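Local coordinates for catechol 1,2-dioxygenase (Acinetobacter sp., PDB 1DMH), which catalyses the iron(III)-dependent intradiol cleavage of catechol by dioxygen to cis,cis-muconate, the first step of its branch of the beta-ketoadipate pathway, at residues I97-A100 against T101-I105; G171-A175 against F176-R180; G219-A223 against H224-F228. All blocks are in the same frame, centred on the assembly; numbering follows the deposited sequence.

Contact 1 (I97-A100 against T101-I105)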
loop_
_atom_site.group_PDB
_atom_site.type_symbol
_atom_site.label_atom_id
_atom_site.label_comp_id
_atom_site.label_asym_id
_atom_site.label_seq_id
_atom_site.Cartn_x
_atom_site.Cartn_y
_atom_site.Cartn_z
ATOM N N ILE A 97 -14.327 -20.012 -26.727
ATOM C CA ILE A 97 -14.130 -21.030 -25.694
ATOM C C ILE A 97 -15.316 -20.993 -24.751
ATOM O O ILE A 97 -15.487 -20.042 -23.988
ATOM C CB ILE A 97 -12.850 -20.770 -24.858
ATOM C CG1 ILE A 97 -11.617 -20.813 -25.753
ATOM C CG2 ILE A 97 -12.737 -21.791 -23.750
ATOM C CD1 ILE A 97 -10.338 -20.492 -25.033
ATOM N N GLU A 98 -16.141 -22.027 -24.806
ATOM C CA GLU A 98 -17.307 -22.101 -23.935
ATOM C C GLU A 98 -16.808 -22.716 -22.615
ATOM O O GLU A 98 -16.412 -23.887 -22.599
ATOM C CB GLU A 98 -18.367 -22.979 -24.619
ATOM C CG GLU A 98 -19.757 -22.992 -23.994
ATOM C CD GLU A 98 -19.852 -23.882 -22.769
ATOM O OE1 GLU A 98 -19.170 -23.594 -21.764
ATOM O OE2 GLU A 98 -20.614 -24.879 -22.814
ATOM N N ASN A 99 -16.790 -21.928 -21.528
ATOM C CA ASN A 99 -16.342 -22.415 -20.203
ATOM C C ASN A 99 -17.461 -23.164 -19.456
ATOM O O ASN A 99 -18.291 -22.530 -18.778
ATOM C CB ASN A 99 -15.869 -21.248 -19.305
ATOM C CG ASN A 99 -14.582 -20.597 -19.795
ATOM O OD1 ASN A 99 -13.544 -21.244 -19.895
ATOM N ND2 ASN A 99 -14.650 -19.308 -20.091
ATOM N N ALA A 100 -17.470 -24.498 -19.561
ATOM C CA ALA A 100 -18.491 -25.304 -18.908
ATOM C C ALA A 100 -18.540 -24.997 -17.411
ATOM O O ALA A 100 -19.590 -24.623 -16.896
ATOM C CB ALA A 100 -18.228 -26.780 -19.144
ATOM N N THR A 101 -17.428 -25.168 -16.703
ATOM C CA THR A 101 -17.415 -24.846 -15.279
ATOM C C THR A 101 -16.817 -23.442 -15.202
ATOM O O THR A 101 -15.667 -23.249 -15.559
ATOM C CB THR A 101 -16.536 -25.820 -14.468
ATOM O OG1 THR A 101 -17.101 -27.138 -14.524
ATOM C CG2 THR A 101 -16.448 -25.373 -13.024
ATOM N N PRO A 102 -17.590 -22.460 -14.703
ATOM C CA PRO A 102 -17.208 -21.051 -14.558
ATOM C C PRO A 102 -16.002 -20.865 -13.662
ATOM O O PRO A 102 -15.906 -21.519 -12.630
ATOM C CB PRO A 102 -18.443 -20.425 -13.901
ATOM C CG PRO A 102 -19.562 -21.336 -14.310
ATOM C CD PRO A 102 -18.916 -22.670 -14.099
ATOM N N ARG A 103 -15.096 -19.968 -14.044
ATOM C CA ARG A 103 -13.939 -19.679 -13.204
ATOM C C ARG A 103 -14.393 -18.685 -12.148
ATOM O O ARG A 103 -15.419 -18.028 -12.311
ATOM C CB ARG A 103 -12.826 -18.987 -14.010
ATOM C CG ARG A 103 -13.272 -17.684 -14.688
ATOM C CD ARG A 103 -12.088 -16.821 -15.095
ATOM N NE ARG A 103 -11.130 -17.521 -15.947
ATOM C CZ ARG A 103 -11.305 -17.774 -17.241
ATOM N NH1 ARG A 103 -12.402 -17.365 -17.863
ATOM N NH2 ARG A 103 -10.363 -18.424 -17.922
ATOM N N THR A 104 -13.664 -18.596 -11.045
ATOM C CA THR A 104 -13.944 -17.527 -10.095
ATOM C C THR A 104 -12.653 -17.281 -9.329
ATOM O O THR A 104 -11.655 -17.947 -9.602
ATOM C CB THR A 104 -15.218 -17.723 -9.184
ATOM O OG1 THR A 104 -15.540 -16.438 -8.627
ATOM C CG2 THR A 104 -15.002 -18.704 -8.042
ATOM N N ILE A 105 -12.642 -16.345 -8.386
ATOM C CA ILE A 105 -11.366 -16.000 -7.765
ATOM C C ILE A 105 -10.669 -17.044 -6.909
ATOM O O ILE A 105 -11.290 -17.892 -6.264
ATOM C CB ILE A 105 -11.441 -14.628 -6.983
ATOM C CG1 ILE A 105 -12.108 -14.798 -5.603
ATOM C CG2 ILE A 105 -12.199 -13.597 -7.843
ATOM C CD1 ILE A 105 -12.034 -13.540 -4.737
#
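N99, A100 and T101 turn the chain at a sharp corner: A100 takes helical backbone angles between two extended neighbours and brings N99 C to 3.4 Å from T101 N. No hydrogen bond crosses the corner; N99 O lies 4.1 Å from P102 N, which as a proline nitrogen has no hydrogen to offer. P102 instead sets its CD 3.5 Å from A100 O. N99 and R103, on the two arms, meet through like ends, with N99 ND2 3.7 Å from R103 NH1 and the amide and guanidinium planes 84° apart. An acid outside the corner explains this meeting of two donors: D92 OD2 accepts from N99 ND2 and forms a salt bridge with R103 NH1, which also pairs with D89. R103 reaches them by placing CG between its backbone N and carbonyl carbon (chi1 57°) and bending again at chi3. Around the bend T101 OG1 is bonded to K291 N and P102 O to T239 OG1. The arrangement is consistent with an irregular loop joining the N-terminal helical zipper to the iron-binding beta-sheet part: the chain leaves helix 80-94 and is tied back to it by the pairing of R103 with D89 and D92.

Contact 2 (G171-A175 against F176-R180)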
loop_
_atom_site.group_PDB
_atom_site.type_symbol
_atom_site.label_atom_id
_atom_site.label_comp_id
_atom_site.label_asym_id
_atom_site.label_seq_id
_atom_site.Cartn_x
_atom_site.Cartn_y
_atom_site.Cartn_z
ATOM N N GLY A 171 -3.812 -19.787 16.568
ATOM C CA GLY A 171 -2.824 -20.804 16.894
ATOM C C GLY A 171 -2.918 -21.973 15.943
ATOM O O GLY A 171 -3.992 -22.552 15.762
ATOM N N GLU A 172 -1.831 -22.448 15.398
ATOM C CA GLU A 172 -1.692 -23.399 14.303
ATOM C C GLU A 172 -2.557 -24.633 14.532
ATOM O O GLU A 172 -2.761 -25.326 15.527
ATOM C CB GLU A 172 -0.227 -23.797 14.121
ATOM C CG GLU A 172 0.696 -22.634 13.797
ATOM C CD GLU A 172 2.141 -23.063 13.636
ATOM O OE1 GLU A 172 2.420 -24.274 13.771
ATOM O OE2 GLU A 172 2.995 -22.191 13.375
ATOM N N GLN A 173 -3.044 -25.039 13.283
ATOM C CA GLN A 173 -3.805 -26.225 13.035
ATOM C C GLN A 173 -2.711 -27.112 12.509
ATOM O O GLN A 173 -1.599 -26.657 12.258
ATOM C CB GLN A 173 -4.823 -25.983 11.924
ATOM C CG GLN A 173 -5.951 -25.057 12.276
ATOM C CD GLN A 173 -6.939 -24.934 11.142
ATOM O OE1 GLN A 173 -7.126 -25.872 10.370
ATOM N NE2 GLN A 173 -7.601 -23.792 11.053
ATOM N N GLN A 174 -3.018 -28.382 12.341
ATOM C CA GLN A 174 -2.036 -29.290 11.808
ATOM C C GLN A 174 -1.716 -28.707 10.436
ATOM O O GLN A 174 -2.591 -28.136 9.781
ATOM C CB GLN A 174 -2.655 -30.670 11.679
ATOM C CG GLN A 174 -1.701 -31.747 11.241
ATOM C CD GLN A 174 -2.376 -33.101 11.216
ATOM O OE1 GLN A 174 -2.963 -33.530 12.216
ATOM N NE2 GLN A 174 -2.300 -33.786 10.075
ATOM N N ALA A 175 -0.466 -28.821 10.012
ATOM C CA ALA A 175 -0.088 -28.292 8.705
ATOM C C ALA A 175 -0.993 -28.958 7.677
ATOM O O ALA A 175 -1.331 -30.132 7.817
ATOM C CB ALA A 175 1.385 -28.606 8.403
ATOM N N PHE A 176 -1.387 -28.195 6.661
ATOM C CA PHE A 176 -2.266 -28.669 5.583
ATOM C C PHE A 176 -3.633 -29.232 6.010
ATOM O O PHE A 176 -4.255 -29.986 5.261
ATOM C CB PHE A 176 -1.545 -29.695 4.698
ATOM C CG PHE A 176 -0.303 -29.166 4.059
ATOM C CD1 PHE A 176 -0.382 -28.286 2.988
ATOM C CD2 PHE A 176 0.953 -29.488 4.574
ATOM C CE1 PHE A 176 0.781 -27.723 2.438
ATOM C CE2 PHE A 176 2.125 -28.936 4.034
ATOM C CZ PHE A 176 2.038 -28.052 2.966
ATOM N N ASN A 177 -4.094 -28.867 7.205
ATOM C CA ASN A 177 -5.398 -29.317 7.659
ATOM C C ASN A 177 -6.394 -28.725 6.646
ATOM O O ASN A 177 -6.299 -27.536 6.306
ATOM C CB ASN A 177 -5.710 -28.768 9.054
ATOM C CG ASN A 177 -6.976 -29.371 9.651
ATOM O OD1 ASN A 177 -7.682 -28.715 10.426
ATOM N ND2 ASN A 177 -7.253 -30.622 9.321
ATOM N N MET A 178 -7.313 -29.568 6.162
ATOM C CA MET A 178 -8.347 -29.208 5.183
ATOM C C MET A 178 -7.779 -28.717 3.844
ATOM O O MET A 178 -8.363 -27.861 3.181
ATOM C CB MET A 178 -9.289 -28.169 5.799
ATOM C CG MET A 178 -9.982 -28.681 7.099
ATOM S SD MET A 178 -10.969 -27.403 7.923
ATOM C CE MET A 178 -9.684 -26.153 8.175
ATOM N N ARG A 179 -6.634 -29.280 3.451
ATOM C CA ARG A 179 -5.973 -28.945 2.192
ATOM C C ARG A 179 -5.417 -30.263 1.617
ATOM O O ARG A 179 -4.555 -30.884 2.236
ATOM C CB ARG A 179 -4.799 -27.972 2.424
ATOM C CG ARG A 179 -5.151 -26.579 2.956
ATOM C CD ARG A 179 -3.868 -25.791 3.286
ATOM N NE ARG A 179 -4.116 -24.459 3.845
ATOM C CZ ARG A 179 -4.546 -23.411 3.139
ATOM N NH1 ARG A 179 -4.778 -23.534 1.830
ATOM N NH2 ARG A 179 -4.719 -22.234 3.740
ATOM N N ARG A 180 -5.892 -30.685 0.446
ATOM C CA ARG A 180 -5.399 -31.918 -0.168
ATOM C C ARG A 180 -5.359 -31.833 -1.688
ATOM O O ARG A 180 -6.043 -30.999 -2.298
ATOM C CB ARG A 180 -6.300 -33.106 0.193
ATOM C CG ARG A 180 -6.292 -33.569 1.640
ATOM C CD ARG A 180 -4.947 -34.154 2.072
ATOM N NE ARG A 180 -5.039 -34.659 3.435
ATOM C CZ ARG A 180 -4.959 -33.920 4.538
ATOM N NH1 ARG A 180 -4.712 -32.616 4.472
ATOM N NH2 ARG A 180 -5.068 -34.505 5.730
HETATM O O HOH W 1 -3.320 -32.128 7.492
#
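R180 NH1 and A175 O are joined through water 1, which donates to A175 O at 2.8 Å and accepts a weak bond from R180 NH1. The same R180 NH1 makes a much straighter bond to R179 O, 2.8 Å long with a hydrogen angle of 161°; that oxygen lies almost in the guanidinium plane. F176 O, at the start of 176-180, accepts two weak bonds, from R180 NH1 at 2.8 Å and from the backbone N of R179.

The backbone beneath is a pair of overlapping type II beta turns, Q174 to N177 and F176 to R179. F176 and M178 occupy their third positions with positive phi, the left-handed conformation often taken there by glycine. The first turn is closed by N177 N donating to Q174 O at 3.1 Å. A175 CB packs 4.0 Å from F176 CD2.

Q173 stretches out fully beyond CG and crosses the N177 side chain at about a right angle, with Q173 CB 4.1 Å from N177 CB and the two amide planes 78° apart. The bent end of M178 brings its CE to 3.4 Å from Q173 OE1, while Q173 NE2 is bonded to D168.

The double turn delivers the chain into strand 179-183. M178 and R180 pair by backbone bonds with H157 and I155 of the antiparallel strand 152-157, M178 also bonds to M123, and F176 stacks edge-to-face with H166 and touches V111 of strand 111-112.

Contact 3 (G219-A223 against H224-F228); sequences GNRPA and HIHYF. With FE (Fe (III) ion), chain C; MCT (4-methylcatechol), chain D.
H224 and R221 meet at the non-haem ferric site of the intradiol dioxygenases, where a His-X-His pair on strand 220-230 presents two imidazoles from one face of the strand. Metal bonds come first: H224 NE2 binds the iron at 2.0 Å and H226 NE2 at 2.1 Å, Y164 supplies a further protein ligand, and 4-methylcatechol chelates through both oxygens, O4 at 1.8 Å and O3 slightly longer. Y200, known as an iron ligand, is not among those binding the metal in this complex.

Among hydrogen bonds, the straightest runs from H224 ND1 to P222 O, 2.8 Å long with a hydrogen angle of 175°. The acceptor lies in the imidazole plane and is approached nearly along the C=O axis, which, with the iron bond, helps hold the ring's rotation, with NE2 directed at the metal. R221 NH1 gives a weak bond to the substrate O3 at 2.9 Å (angle 116°).

Stacking completes the group. The R221 guanidinium lies on one face of H224, planes 29° apart and NH1 offset toward the ring rim, and a salt bridge from its NH2 to D252 steadies it. H226 has W156 stacked on its ring. Bends at chi2 and chi3 fold the arginine chain over the substrate, leaving R221 CD above the catechol ring, 3.6 Å from both C1 and C6.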
loop_
_atom_site.group_PDB
_atom_site.type_symbol
_atom_site.label_atom_id
_atom_site.label_comp_id
_atom_site.label_asym_id
_atom_site.label_seq_id
_atom_site.Cartn_x
_atom_site.Cartn_y
_atom_site.Cartn_z
ATOM N N GLY A 219 -17.695 -7.251 5.534
ATOM C CA GLY A 219 -16.542 -7.978 5.047
ATOM C C GLY A 219 -16.706 -9.478 5.123
ATOM O O GLY A 219 -15.757 -10.179 5.437
ATOM N N ASN A 220 -17.899 -9.974 4.802
ATOM C CA ASN A 220 -18.193 -11.405 4.869
ATOM C C ASN A 220 -18.249 -12.179 3.566
ATOM O O ASN A 220 -18.648 -11.656 2.527
ATOM C CB ASN A 220 -19.524 -11.610 5.565
ATOM C CG ASN A 220 -19.549 -10.986 6.930
ATOM O OD1 ASN A 220 -18.745 -11.328 7.803
ATOM N ND2 ASN A 220 -20.464 -10.045 7.127
ATOM N N ARG A 221 -17.870 -13.453 3.653
ATOM C CA ARG A 221 -17.926 -14.363 2.516
ATOM C C ARG A 221 -18.791 -15.547 2.932
ATOM O O ARG A 221 -18.761 -15.966 4.092
ATOM C CB ARG A 221 -16.535 -14.928 2.146
ATOM C CG ARG A 221 -15.457 -13.901 1.760
ATOM C CD ARG A 221 -14.529 -14.510 0.733
ATOM N NE ARG A 221 -15.326 -14.821 -0.448
ATOM C CZ ARG A 221 -14.969 -15.624 -1.440
ATOM N NH1 ARG A 221 -13.788 -16.233 -1.426
ATOM N NH2 ARG A 221 -15.836 -15.863 -2.428
ATOM N N PRO A 222 -19.620 -16.055 2.012
ATOM C CA PRO A 222 -20.464 -17.214 2.323
ATOM C C PRO A 222 -19.543 -18.452 2.483
ATOM O O PRO A 222 -18.375 -18.412 2.073
ATOM C CB PRO A 222 -21.351 -17.312 1.082
ATOM C CG PRO A 222 -20.422 -16.769 -0.036
ATOM C CD PRO A 222 -19.922 -15.534 0.660
ATOM N N ALA A 223 -20.040 -19.532 3.085
ATOM C CA ALA A 223 -19.241 -20.758 3.236
ATOM C C ALA A 223 -18.948 -21.259 1.818
ATOM O O ALA A 223 -19.852 -21.362 0.998
ATOM C CB ALA A 223 -20.025 -21.799 4.013
ATOM N N HIS A 224 -17.682 -21.579 1.544
ATOM C CA HIS A 224 -17.265 -22.016 0.212
ATOM C C HIS A 224 -16.045 -22.948 0.275
ATOM O O HIS A 224 -15.334 -23.016 1.287
ATOM C CB HIS A 224 -16.884 -20.806 -0.639
ATOM C CG HIS A 224 -15.765 -20.016 -0.046
ATOM N ND1 HIS A 224 -15.945 -19.164 1.026
ATOM C CD2 HIS A 224 -14.434 -20.044 -0.286
ATOM C CE1 HIS A 224 -14.773 -18.700 1.419
ATOM N NE2 HIS A 224 -13.839 -19.218 0.639
ATOM N N ILE A 225 -15.825 -23.657 -0.830
ATOM C CA ILE A 225 -14.715 -24.604 -0.960
ATOM C C ILE A 225 -13.961 -24.263 -2.248
ATOM O O ILE A 225 -14.572 -24.129 -3.304
ATOM C CB ILE A 225 -15.254 -26.045 -1.030
ATOM C CG1 ILE A 225 -16.003 -26.363 0.275
ATOM C CG2 ILE A 225 -14.103 -27.033 -1.280
ATOM C CD1 ILE A 225 -16.799 -27.660 0.239
ATOM N N HIS A 226 -12.644 -24.110 -2.150
ATOM C CA HIS A 226 -11.801 -23.761 -3.300
ATOM C C HIS A 226 -11.342 -24.989 -4.090
ATOM O O HIS A 226 -11.125 -26.049 -3.518
ATOM C CB HIS A 226 -10.535 -23.048 -2.817
ATOM C CG HIS A 226 -10.786 -21.710 -2.205
ATOM N ND1 HIS A 226 -10.838 -20.547 -2.954
ATOM C CD2 HIS A 226 -11.010 -21.346 -0.920
ATOM C CE1 HIS A 226 -11.082 -19.526 -2.150
ATOM N NE2 HIS A 226 -11.190 -19.983 -0.915
ATOM N N TYR A 227 -11.170 -24.809 -5.397
ATOM C CA TYR A 227 -10.673 -25.849 -6.282
ATOM C C TYR A 227 -9.631 -25.323 -7.278
ATOM O O TYR A 227 -9.749 -24.202 -7.789
ATOM C CB TYR A 227 -11.774 -26.416 -7.188
ATOM C CG TYR A 227 -12.787 -27.345 -6.584
ATOM C CD1 TYR A 227 -13.868 -26.855 -5.849
ATOM C CD2 TYR A 227 -12.686 -28.720 -6.794
ATOM C CE1 TYR A 227 -14.842 -27.722 -5.337
ATOM C CE2 TYR A 227 -13.640 -29.602 -6.293
ATOM C CZ TYR A 227 -14.717 -29.102 -5.571
ATOM O OH TYR A 227 -15.669 -29.975 -5.103
ATOM N N PHE A 228 -8.632 -26.166 -7.543
ATOM C CA PHE A 228 -7.643 -25.981 -8.606
ATOM C C PHE A 228 -7.814 -27.359 -9.275
ATOM O O PHE A 228 -7.854 -28.384 -8.591
ATOM C CB PHE A 228 -6.202 -25.918 -8.115
ATOM C CG PHE A 228 -5.666 -24.536 -7.927
ATOM C CD1 PHE A 228 -6.192 -23.447 -8.617
ATOM C CD2 PHE A 228 -4.611 -24.329 -7.070
ATOM C CE1 PHE A 228 -5.656 -22.157 -8.434
ATOM C CE2 PHE A 228 -4.067 -23.052 -6.878
ATOM C CZ PHE A 228 -4.592 -21.964 -7.562
HETATM FE FE FE C . -11.823 -18.953 0.794
HETATM C C1 MCT D . -10.961 -13.980 0.394
HETATM C C2 MCT D . -11.048 -15.125 -0.416
HETATM C C3 MCT D . -11.240 -16.374 0.211
HETATM O O3 MCT D . -11.328 -17.500 -0.566
HETATM C C4 MCT D . -11.342 -16.493 1.587
HETATM O O4 MCT D . -11.534 -17.734 2.143
HETATM C C5 MCT D . -11.261 -15.392 2.397
HETATM C C6 MCT D . -11.059 -14.064 1.761
HETATM C C MCT D . -10.748 -12.605 -0.266
HETATM O O HOH W 2 -10.000 -17.145 0.583
#

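The three contacts lie at different distances from the iron; of them, contact 3 alone holds iron ligands. Contact 1, in the loop after helix 80-94, has its centre about 17 Å from that of contact 3 and touches it by packing alone, I105 O lying 4.3 Å from H226 ND1. The R103 side chain remains about 14 Å from the bound 4-methylcatechol. Contact 2, its centre also about 17 Å from that of contact 3, does not touch it, the nearest atoms being about 7 Å apart, yet both reach the same mixed sheet. Its Q173 side chain comes within about 6 Å of that of Y164, the tyrosine ligand. Contacts 1 and 2 are separate, with centres about 29 Å apart.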